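PDB 7C7D: alpha-1,3-glucanase from Streptomyces thermodiastaticus, which probably hydrolyses alpha-1,3-glucan by endo-cleavage of its alpha-1,3-glucosidic linkages, as a thermostable glycoside hydrolase of family GH87. Local coordinates for residues D424-I432 and N455-N466; R486-I494 and N516-V524. All coordinates share one frame; numbering follows the deposited sequence.

Contact 1. Residues D424-I432 and N455-N466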
loop_
_atom_site.group_PDB
_atom_site.type_symbol
_atom_site.label_atom_id
_atom_site.label_comp_id
_atom_site.label_asym_id
_atom_site.label_seq_id
_atom_site.Cartn_x
_atom_site.Cartn_y
_atom_site.Cartn_z
ATOM N N ASP A 424 2.466 5.020 -8.580
ATOM C CA ASP A 424 1.837 4.120 -9.549
ATOM C C ASP A 424 0.475 3.611 -9.064
ATOM O O ASP A 424 0.307 2.437 -8.724
ATOM C CB ASP A 424 2.763 2.944 -9.883
ATOM C CG ASP A 424 3.969 3.367 -10.683
ATOM O OD1 ASP A 424 3.785 4.068 -11.694
ATOM O OD2 ASP A 424 5.103 3.002 -10.296
ATOM N N THR A 425 -0.504 4.509 -9.067
ATOM C CA THR A 425 -1.875 4.122 -8.760
ATOM C C THR A 425 -2.704 3.979 -10.036
ATOM O O THR A 425 -2.293 4.344 -11.139
ATOM C CB THR A 425 -2.528 5.100 -7.769
ATOM O OG1 THR A 425 -2.602 6.407 -8.347
ATOM C CG2 THR A 425 -1.725 5.176 -6.480
ATOM N N ASN A 426 -3.914 3.450 -9.862
ATOM C CA ASN A 426 -4.696 2.997 -11.001
ATOM C C ASN A 426 -6.135 3.480 -10.935
ATOM O O ASN A 426 -6.473 4.331 -10.107
ATOM C CB ASN A 426 -4.611 1.477 -11.090
ATOM C CG ASN A 426 -3.223 1.023 -11.457
ATOM O OD1 ASN A 426 -2.779 1.256 -12.575
ATOM N ND2 ASN A 426 -2.520 0.396 -10.515
ATOM N N ALA A 427 -6.979 2.945 -11.812
ATOM C CA ALA A 427 -8.344 3.424 -11.919
ATOM C C ALA A 427 -9.061 3.284 -10.586
ATOM O O ALA A 427 -8.834 2.342 -9.819
ATOM C CB ALA A 427 -9.092 2.643 -12.999
ATOM N N LEU A 428 -9.931 4.244 -10.322
ATOM C CA LEU A 428 -10.861 4.333 -9.199
ATOM C C LEU A 428 -10.266 5.093 -8.024
ATOM O O LEU A 428 -10.964 5.275 -7.022
ATOM C CB LEU A 428 -11.473 2.996 -8.731
ATOM C CG LEU A 428 -12.156 2.175 -9.830
ATOM C CD1 LEU A 428 -12.705 0.873 -9.269
ATOM C CD2 LEU A 428 -13.263 2.972 -10.499
ATOM N N GLY A 429 -9.024 5.570 -8.120
ATOM C CA GLY A 429 -8.438 6.313 -7.023
ATOM C C GLY A 429 -7.412 7.359 -7.399
ATOM O O GLY A 429 -7.212 7.671 -8.574
ATOM N N SER A 430 -6.778 7.895 -6.361
ATOM C CA SER A 430 -5.773 8.946 -6.378
ATOM C C SER A 430 -4.571 8.449 -5.580
ATOM O O SER A 430 -4.638 7.431 -4.884
ATOM C CB SER A 430 -6.330 10.201 -5.689
ATOM O OG SER A 430 -7.387 10.771 -6.440
ATOM N N GLY A 431 -3.459 9.183 -5.649
ATOM C CA GLY A 431 -2.372 8.907 -4.720
ATOM C C GLY A 431 -2.818 9.059 -3.276
ATOM O O GLY A 431 -2.643 8.153 -2.458
ATOM N N ILE A 432 -3.401 10.216 -2.949
ATOM C CA ILE A 432 -4.015 10.483 -1.655
ATOM C C ILE A 432 -5.424 11.007 -1.892
ATOM O O ILE A 432 -5.628 11.907 -2.716
ATOM C CB ILE A 432 -3.209 11.514 -0.837
ATOM C CG1 ILE A 432 -1.849 10.944 -0.437
ATOM C CG2 ILE A 432 -3.995 11.967 0.392
ATOM C CD1 ILE A 432 -0.885 11.972 0.166
ATOM N N ASN A 455 4.322 14.725 1.541
ATOM C CA ASN A 455 4.153 13.509 0.758
ATOM C C ASN A 455 4.687 13.697 -0.661
ATOM O O ASN A 455 4.704 14.806 -1.201
ATOM C CB ASN A 455 2.673 13.117 0.708
ATOM C CG ASN A 455 2.097 12.887 2.088
ATOM O OD1 ASN A 455 2.328 11.842 2.693
ATOM N ND2 ASN A 455 1.375 13.879 2.610
ATOM N N THR A 456 5.127 12.592 -1.261
ATOM C CA THR A 456 5.601 12.557 -2.639
ATOM C C THR A 456 4.759 11.554 -3.412
ATOM O O THR A 456 4.633 10.397 -2.994
ATOM C CB THR A 456 7.080 12.180 -2.694
ATOM O OG1 THR A 456 7.832 13.220 -2.065
ATOM C CG2 THR A 456 7.556 12.043 -4.133
ATOM N N LEU A 457 4.189 12.008 -4.526
ATOM C CA LEU A 457 3.214 11.252 -5.313
ATOM C C LEU A 457 3.744 11.147 -6.734
ATOM O O LEU A 457 3.874 12.168 -7.424
ATOM C CB LEU A 457 1.863 11.963 -5.318
ATOM C CG LEU A 457 1.320 12.381 -3.949
ATOM C CD1 LEU A 457 -0.008 13.106 -4.091
ATOM C CD2 LEU A 457 1.175 11.178 -3.032
ATOM N N VAL A 458 4.057 9.925 -7.168
ATOM C CA VAL A 458 4.768 9.683 -8.422
ATOM C C VAL A 458 3.889 8.819 -9.325
ATOM O O VAL A 458 3.524 7.695 -8.952
ATOM C CB VAL A 458 6.118 8.996 -8.171
ATOM C CG1 VAL A 458 6.859 8.786 -9.485
ATOM C CG2 VAL A 458 6.966 9.807 -7.185
ATOM N N ARG A 459 3.547 9.334 -10.504
ATOM C CA ARG A 459 2.724 8.595 -11.464
ATOM C C ARG A 459 1.410 8.129 -10.831
ATOM O O ARG A 459 1.001 6.972 -10.969
ATOM C CB ARG A 459 3.492 7.424 -12.095
ATOM C CG ARG A 459 4.710 7.858 -12.928
ATOM C CD ARG A 459 5.456 6.657 -13.544
ATOM N NE ARG A 459 5.864 5.724 -12.497
ATOM C CZ ARG A 459 6.993 5.820 -11.801
ATOM N NH1 ARG A 459 7.879 6.765 -12.093
ATOM N NH2 ARG A 459 7.239 4.981 -10.807
ATOM N N THR A 460 0.745 9.048 -10.129
ATOM C CA THR A 460 -0.540 8.785 -9.496
ATOM C C THR A 460 -1.648 9.595 -10.156
ATOM O O THR A 460 -1.408 10.652 -10.753
ATOM C CB THR A 460 -0.512 9.038 -7.975
ATOM O OG1 THR A 460 -0.411 10.442 -7.685
ATOM C CG2 THR A 460 0.624 8.263 -7.307
ATOM N N GLY A 461 -2.872 9.098 -10.006
ATOM C CA GLY A 461 -4.030 9.544 -10.751
ATOM C C GLY A 461 -4.323 8.616 -11.921
ATOM O O GLY A 461 -3.462 7.871 -12.398
ATOM N N ALA A 462 -5.569 8.655 -12.392
ATOM C CA ALA A 462 -6.007 7.680 -13.389
ATOM C C ALA A 462 -7.388 8.050 -13.907
ATOM O O ALA A 462 -8.174 8.703 -13.216
ATOM C CB ALA A 462 -6.058 6.263 -12.808
ATOM N N ILE A 463 -7.687 7.590 -15.125
ATOM C CA ILE A 463 -9.042 7.705 -15.656
ATOM C C ILE A 463 -9.972 6.811 -14.855
ATOM O O ILE A 463 -9.706 5.615 -14.683
ATOM C CB ILE A 463 -9.081 7.305 -17.140
ATOM C CG1 ILE A 463 -8.239 8.255 -17.975
ATOM C CG2 ILE A 463 -10.522 7.257 -17.650
ATOM C CD1 ILE A 463 -8.888 9.596 -18.206
ATOM N N ASN A 464 -11.072 7.379 -14.370
ATOM C CA ASN A 464 -12.137 6.559 -13.812
ATOM C C ASN A 464 -13.033 6.093 -14.950
ATOM O O ASN A 464 -13.650 6.930 -15.621
ATOM C CB ASN A 464 -12.970 7.338 -12.800
ATOM C CG ASN A 464 -13.924 6.436 -12.012
ATOM O OD1 ASN A 464 -14.667 5.649 -12.592
ATOM N ND2 ASN A 464 -13.919 6.565 -10.692
ATOM N N PRO A 465 -13.144 4.786 -15.198
ATOM C CA PRO A 465 -13.964 4.313 -16.322
ATOM C C PRO A 465 -15.442 4.578 -16.148
ATOM O O PRO A 465 -16.191 4.481 -17.129
ATOM C CB PRO A 465 -13.682 2.807 -16.346
ATOM C CG PRO A 465 -13.363 2.484 -14.924
ATOM C CD PRO A 465 -12.603 3.673 -14.401
ATOM N N ASN A 466 -15.890 4.902 -14.938
ATOM C CA ASN A 466 -17.304 5.175 -14.747
ATOM C C ASN A 466 -17.707 6.539 -15.323
ATOM O O ASN A 466 -18.833 6.660 -15.822
ATOM C CB ASN A 466 -17.687 4.969 -13.274
ATOM C CG ASN A 466 -17.516 3.508 -12.813
ATOM O OD1 ASN A 466 -18.039 2.581 -13.431
ATOM N ND2 ASN A 466 -16.766 3.311 -11.728
HETATM O O HOH W 1 -4.895 6.652 -9.578
HETATM O O HOH W 2 -3.082 5.850 -14.148
#

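Contact 2. Residues R486-I494 and N516-V524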
loop_
_atom_site.group_PDB
_atom_site.type_symbol
_atom_site.label_atom_id
_atom_site.label_comp_id
_atom_site.label_asym_id
_atom_site.label_seq_id
_atom_site.Cartn_x
_atom_site.Cartn_y
_atom_site.Cartn_z
ATOM N N ARG A 486 -10.624 21.789 8.527
ATOM C CA ARG A 486 -9.556 22.482 7.820
ATOM C C ARG A 486 -8.638 21.433 7.207
ATOM O O ARG A 486 -8.265 20.464 7.873
ATOM C CB ARG A 486 -8.788 23.331 8.831
ATOM C CG ARG A 486 -7.559 24.039 8.331
ATOM C CD ARG A 486 -6.819 24.608 9.534
ATOM N NE ARG A 486 -5.632 25.366 9.163
ATOM C CZ ARG A 486 -5.524 26.682 9.296
ATOM N NH1 ARG A 486 -6.535 27.382 9.793
ATOM N NH2 ARG A 486 -4.405 27.297 8.938
ATOM N N VAL A 487 -8.294 21.598 5.935
ATOM C CA VAL A 487 -7.415 20.656 5.248
ATOM C C VAL A 487 -6.189 21.434 4.798
ATOM O O VAL A 487 -6.292 22.343 3.961
ATOM C CB VAL A 487 -8.110 19.960 4.070
ATOM C CG1 VAL A 487 -7.166 18.971 3.414
ATOM C CG2 VAL A 487 -9.389 19.265 4.535
ATOM N N ASP A 488 -5.035 21.096 5.372
ATOM C CA ASP A 488 -3.777 21.796 5.124
ATOM C C ASP A 488 -2.853 20.862 4.359
ATOM O O ASP A 488 -2.386 19.860 4.912
ATOM C CB ASP A 488 -3.130 22.209 6.443
ATOM C CG ASP A 488 -3.958 23.202 7.207
ATOM O OD1 ASP A 488 -4.488 24.139 6.586
ATOM O OD2 ASP A 488 -4.064 23.058 8.440
ATOM N N ILE A 489 -2.584 21.195 3.102
ATOM C CA ILE A 489 -1.808 20.351 2.201
ATOM C C ILE A 489 -0.496 21.075 1.940
ATOM O O ILE A 489 -0.452 22.053 1.184
ATOM C CB ILE A 489 -2.574 20.065 0.904
ATOM C CG1 ILE A 489 -3.924 19.406 1.211
ATOM C CG2 ILE A 489 -1.745 19.204 -0.029
ATOM C CD1 ILE A 489 -4.941 19.522 0.094
ATOM N N THR A 490 0.576 20.594 2.562
ATOM C CA THR A 490 1.835 21.324 2.584
ATOM C C THR A 490 2.991 20.456 2.121
ATOM O O THR A 490 3.023 19.248 2.358
ATOM C CB THR A 490 2.158 21.852 3.991
ATOM O OG1 THR A 490 2.152 20.760 4.915
ATOM C CG2 THR A 490 1.136 22.869 4.433
ATOM N N ASP A 491 3.956 21.106 1.471
ATOM C CA ASP A 491 5.213 20.483 1.064
ATOM C C ASP A 491 4.989 19.169 0.323
ATOM O O ASP A 491 5.540 18.121 0.658
ATOM C CB ASP A 491 6.169 20.329 2.239
ATOM C CG ASP A 491 6.699 21.662 2.716
ATOM O OD1 ASP A 491 6.483 22.678 2.016
ATOM O OD2 ASP A 491 7.326 21.699 3.788
ATOM N N THR A 492 4.174 19.240 -0.720
ATOM C CA THR A 492 3.858 18.070 -1.530
ATOM C C THR A 492 4.706 18.076 -2.795
ATOM O O THR A 492 4.797 19.096 -3.484
ATOM C CB THR A 492 2.379 18.057 -1.924
ATOM O OG1 THR A 492 1.566 18.314 -0.778
ATOM C CG2 THR A 492 1.990 16.701 -2.481
ATOM N N THR A 493 5.302 16.935 -3.109
ATOM C CA THR A 493 6.005 16.734 -4.370
ATOM C C THR A 493 5.127 15.841 -5.234
ATOM O O THR A 493 4.761 14.742 -4.810
ATOM C CB THR A 493 7.367 16.092 -4.116
ATOM O OG1 THR A 493 8.143 16.969 -3.292
ATOM C CG2 THR A 493 8.111 15.831 -5.414
ATOM N N ILE A 494 4.761 16.328 -6.417
ATOM C CA ILE A 494 3.881 15.602 -7.332
ATOM C C ILE A 494 4.592 15.511 -8.677
ATOM O O ILE A 494 4.864 16.541 -9.307
ATOM C CB ILE A 494 2.497 16.262 -7.469
ATOM C CG1 ILE A 494 1.834 16.406 -6.091
ATOM C CG2 ILE A 494 1.634 15.458 -8.420
ATOM C CD1 ILE A 494 0.444 17.022 -6.108
ATOM N N ASN A 516 -12.156 25.484 3.113
ATOM C CA ASN A 516 -11.206 25.379 4.224
ATOM C C ASN A 516 -9.942 24.636 3.816
ATOM O O ASN A 516 -9.256 24.048 4.657
ATOM C CB ASN A 516 -11.816 24.748 5.480
ATOM C CG ASN A 516 -13.143 25.367 5.856
ATOM O OD1 ASN A 516 -13.270 26.589 5.923
ATOM N ND2 ASN A 516 -14.141 24.527 6.114
ATOM N N VAL A 517 -9.617 24.675 2.526
ATOM C CA VAL A 517 -8.456 23.982 1.984
ATOM C C VAL A 517 -7.360 24.997 1.705
ATOM O O VAL A 517 -7.602 26.023 1.059
ATOM C CB VAL A 517 -8.817 23.232 0.691
ATOM C CG1 VAL A 517 -7.556 22.674 0.006
ATOM C CG2 VAL A 517 -9.812 22.129 0.980
ATOM N N THR A 518 -6.156 24.706 2.186
ATOM C CA THR A 518 -4.962 25.475 1.859
ATOM C C THR A 518 -3.924 24.533 1.281
ATOM O O THR A 518 -3.617 23.500 1.884
ATOM C CB THR A 518 -4.384 26.140 3.109
ATOM O OG1 THR A 518 -5.377 26.989 3.691
ATOM C CG2 THR A 518 -3.150 26.969 2.754
ATOM N N VAL A 519 -3.406 24.874 0.105
ATOM C CA VAL A 519 -2.252 24.198 -0.470
ATOM C C VAL A 519 -1.087 25.168 -0.364
ATOM O O VAL A 519 -1.129 26.256 -0.957
ATOM C CB VAL A 519 -2.507 23.795 -1.930
ATOM C CG1 VAL A 519 -1.242 23.193 -2.547
ATOM C CG2 VAL A 519 -3.672 22.825 -2.012
ATOM N N ASP A 520 -0.070 24.805 0.416
ATOM C CA ASP A 520 1.056 25.698 0.671
ATOM C C ASP A 520 2.349 24.919 0.501
ATOM O O ASP A 520 2.721 24.122 1.371
ATOM C CB ASP A 520 0.969 26.318 2.069
ATOM C CG ASP A 520 2.029 27.377 2.313
ATOM O OD1 ASP A 520 3.058 27.410 1.608
ATOM O OD2 ASP A 520 1.830 28.194 3.236
ATOM N N GLY A 521 3.037 25.166 -0.606
ATOM C CA GLY A 521 4.332 24.573 -0.845
ATOM C C GLY A 521 4.205 23.294 -1.639
ATOM O O GLY A 521 3.789 22.270 -1.095
ATOM N N ALA A 522 4.536 23.333 -2.922
ATOM C CA ALA A 522 4.495 22.120 -3.717
ATOM C C ALA A 522 5.489 22.247 -4.855
ATOM O O ALA A 522 5.726 23.340 -5.382
ATOM C CB ALA A 522 3.090 21.827 -4.257
ATOM N N ALA A 523 6.084 21.120 -5.211
ATOM C CA ALA A 523 6.934 20.990 -6.388
ATOM C C ALA A 523 6.217 20.032 -7.326
ATOM O O ALA A 523 6.133 18.830 -7.050
ATOM C CB ALA A 523 8.309 20.446 -6.010
ATOM N N VAL A 524 5.672 20.567 -8.412
ATOM C CA VAL A 524 4.824 19.816 -9.331
ATOM C C VAL A 524 5.546 19.770 -10.667
ATOM O O VAL A 524 5.870 20.812 -11.239
ATOM C CB VAL A 524 3.441 20.474 -9.467
ATOM C CG1 VAL A 524 2.557 19.683 -10.410
ATOM C CG2 VAL A 524 2.773 20.623 -8.096
HETATM O O HOH W 3 -6.726 25.262 5.438
HETATM O O HOH W 4 1.307 21.077 -0.846
#

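Contact 1. Residues D424-I432 and N455-N466
Asp-424 and Arg-459 lie side by side, joined by a side-on, two-nitrogen salt bridge: NE of Arg-459 meets OD1 of Asp-424 at 2.8 Å, and its NH2 reaches OD2 of Asp-424 at 3.0 Å. Both oxygens lie near the guanidinium plane and are met on their syn sides, although carboxylate and guanidinium planes are turned 33° apart. A bend at chi3 (-57°) folds the arginine back alongside the aspartate, and CG1 of Val-458 lies above one guanidinium face, offset toward its rim. Arg-90 also bridges OD1 of Asp-424 and Gly-89 N bonds to OD2, but an alanine in place of Arg-459 would probably leave the carboxylate without its two-nitrogen grip, leaning on these partners. In the backbone, Asp-424 N donates to Val-458 O at 2.9 Å. This pairing of equivalent chain positions in successive coils is characteristic of the right-handed parallel beta-helix of the pectate lyase-like fold, here continuing from strands 415-423 and 449-458 into their turns. At the far end, the Leu-428 side chain runs obliquely across that of Asn-464, its CD2 3.7 Å from Asn-464 ND2 and touching Pro-465 CD. Inside the coil, Ile-432 and Leu-457 cross at about a right angle, CD1 to CD2 3.9 Å.

Contact 2. Residues R486-I494 and N516-V524
Ile-489 sets its CD1 against two valines of strand 517-524, one coil on, 4.1 Å from CG1 of Val-517 and 4.1 Å from CG2 of Val-519. Its CG1 stands opposite the carbonyl carbon (chi1 -57°) and chi2 is extended at 160°, which carries the methyl between the two branched side chains, each crossed obliquely. Val-487 and Val-517 pack on the same face, with CG2 of Val-517 turned toward CB of Val-487. On the other face, Asp-488 and Thr-518 run side by side, and water 3 links OD1 of Asp-488 with OG1 of Thr-518. The extended chain of Arg-486 brings NE to OD2 of Asp-488 at 2.9 Å, in the guanidinium plane and on the syn lone pair. Parallel backbone bonds hold this register: Ile-489 N donates to Thr-518 O at 2.8 Å with an N-H...O angle of 171°. The first chain turns a corner at Asp-491, beside Gly-521 of the continuous strand 517-524. Water 4 sits at this bend, donating to Gly-521 O and lying 2.8 Å from Thr-492 OG1. In-register parallel pairing, Val-487 with Val-517 and Ile-489 with Val-519, is that of successive coils of a parallel beta-helix. Strand 449-458 flanks the pair through Thr-490 and Asp-453, strand 538-550 through the Asp-520 to Arg-543 salt bridge, and Phe-502 and Phe-504 of strand 502-505 pack against the valine-bearing face.

Overall arrangement
Contact 1 precedes contact 2 in the chain, their centres about 17 Å apart. They meet where strand 449-458 neighbours strand 486-495: Leu-457 N lies 2.8 Å from Thr-493 O and Asn-455 O 2.9 Å from Thr-493 N, both probable hydrogen bonds. Parallel pairings of 415-423 with 449-458, 449-458 with 486-495 and 486-495 with 517-527 place the strands one step per coil, as expected of a beta-helix built in chain order. Contact 1 adds the turns beyond two of these strands, where Arg-90, next to the calcium ligand Gln-91, reaches Asp-424 and ties the beta-helix to the calcium-bearing N-terminal region. The centre of contact 2 is about 22 Å from the chain centre, that of contact 1 about 13 Å.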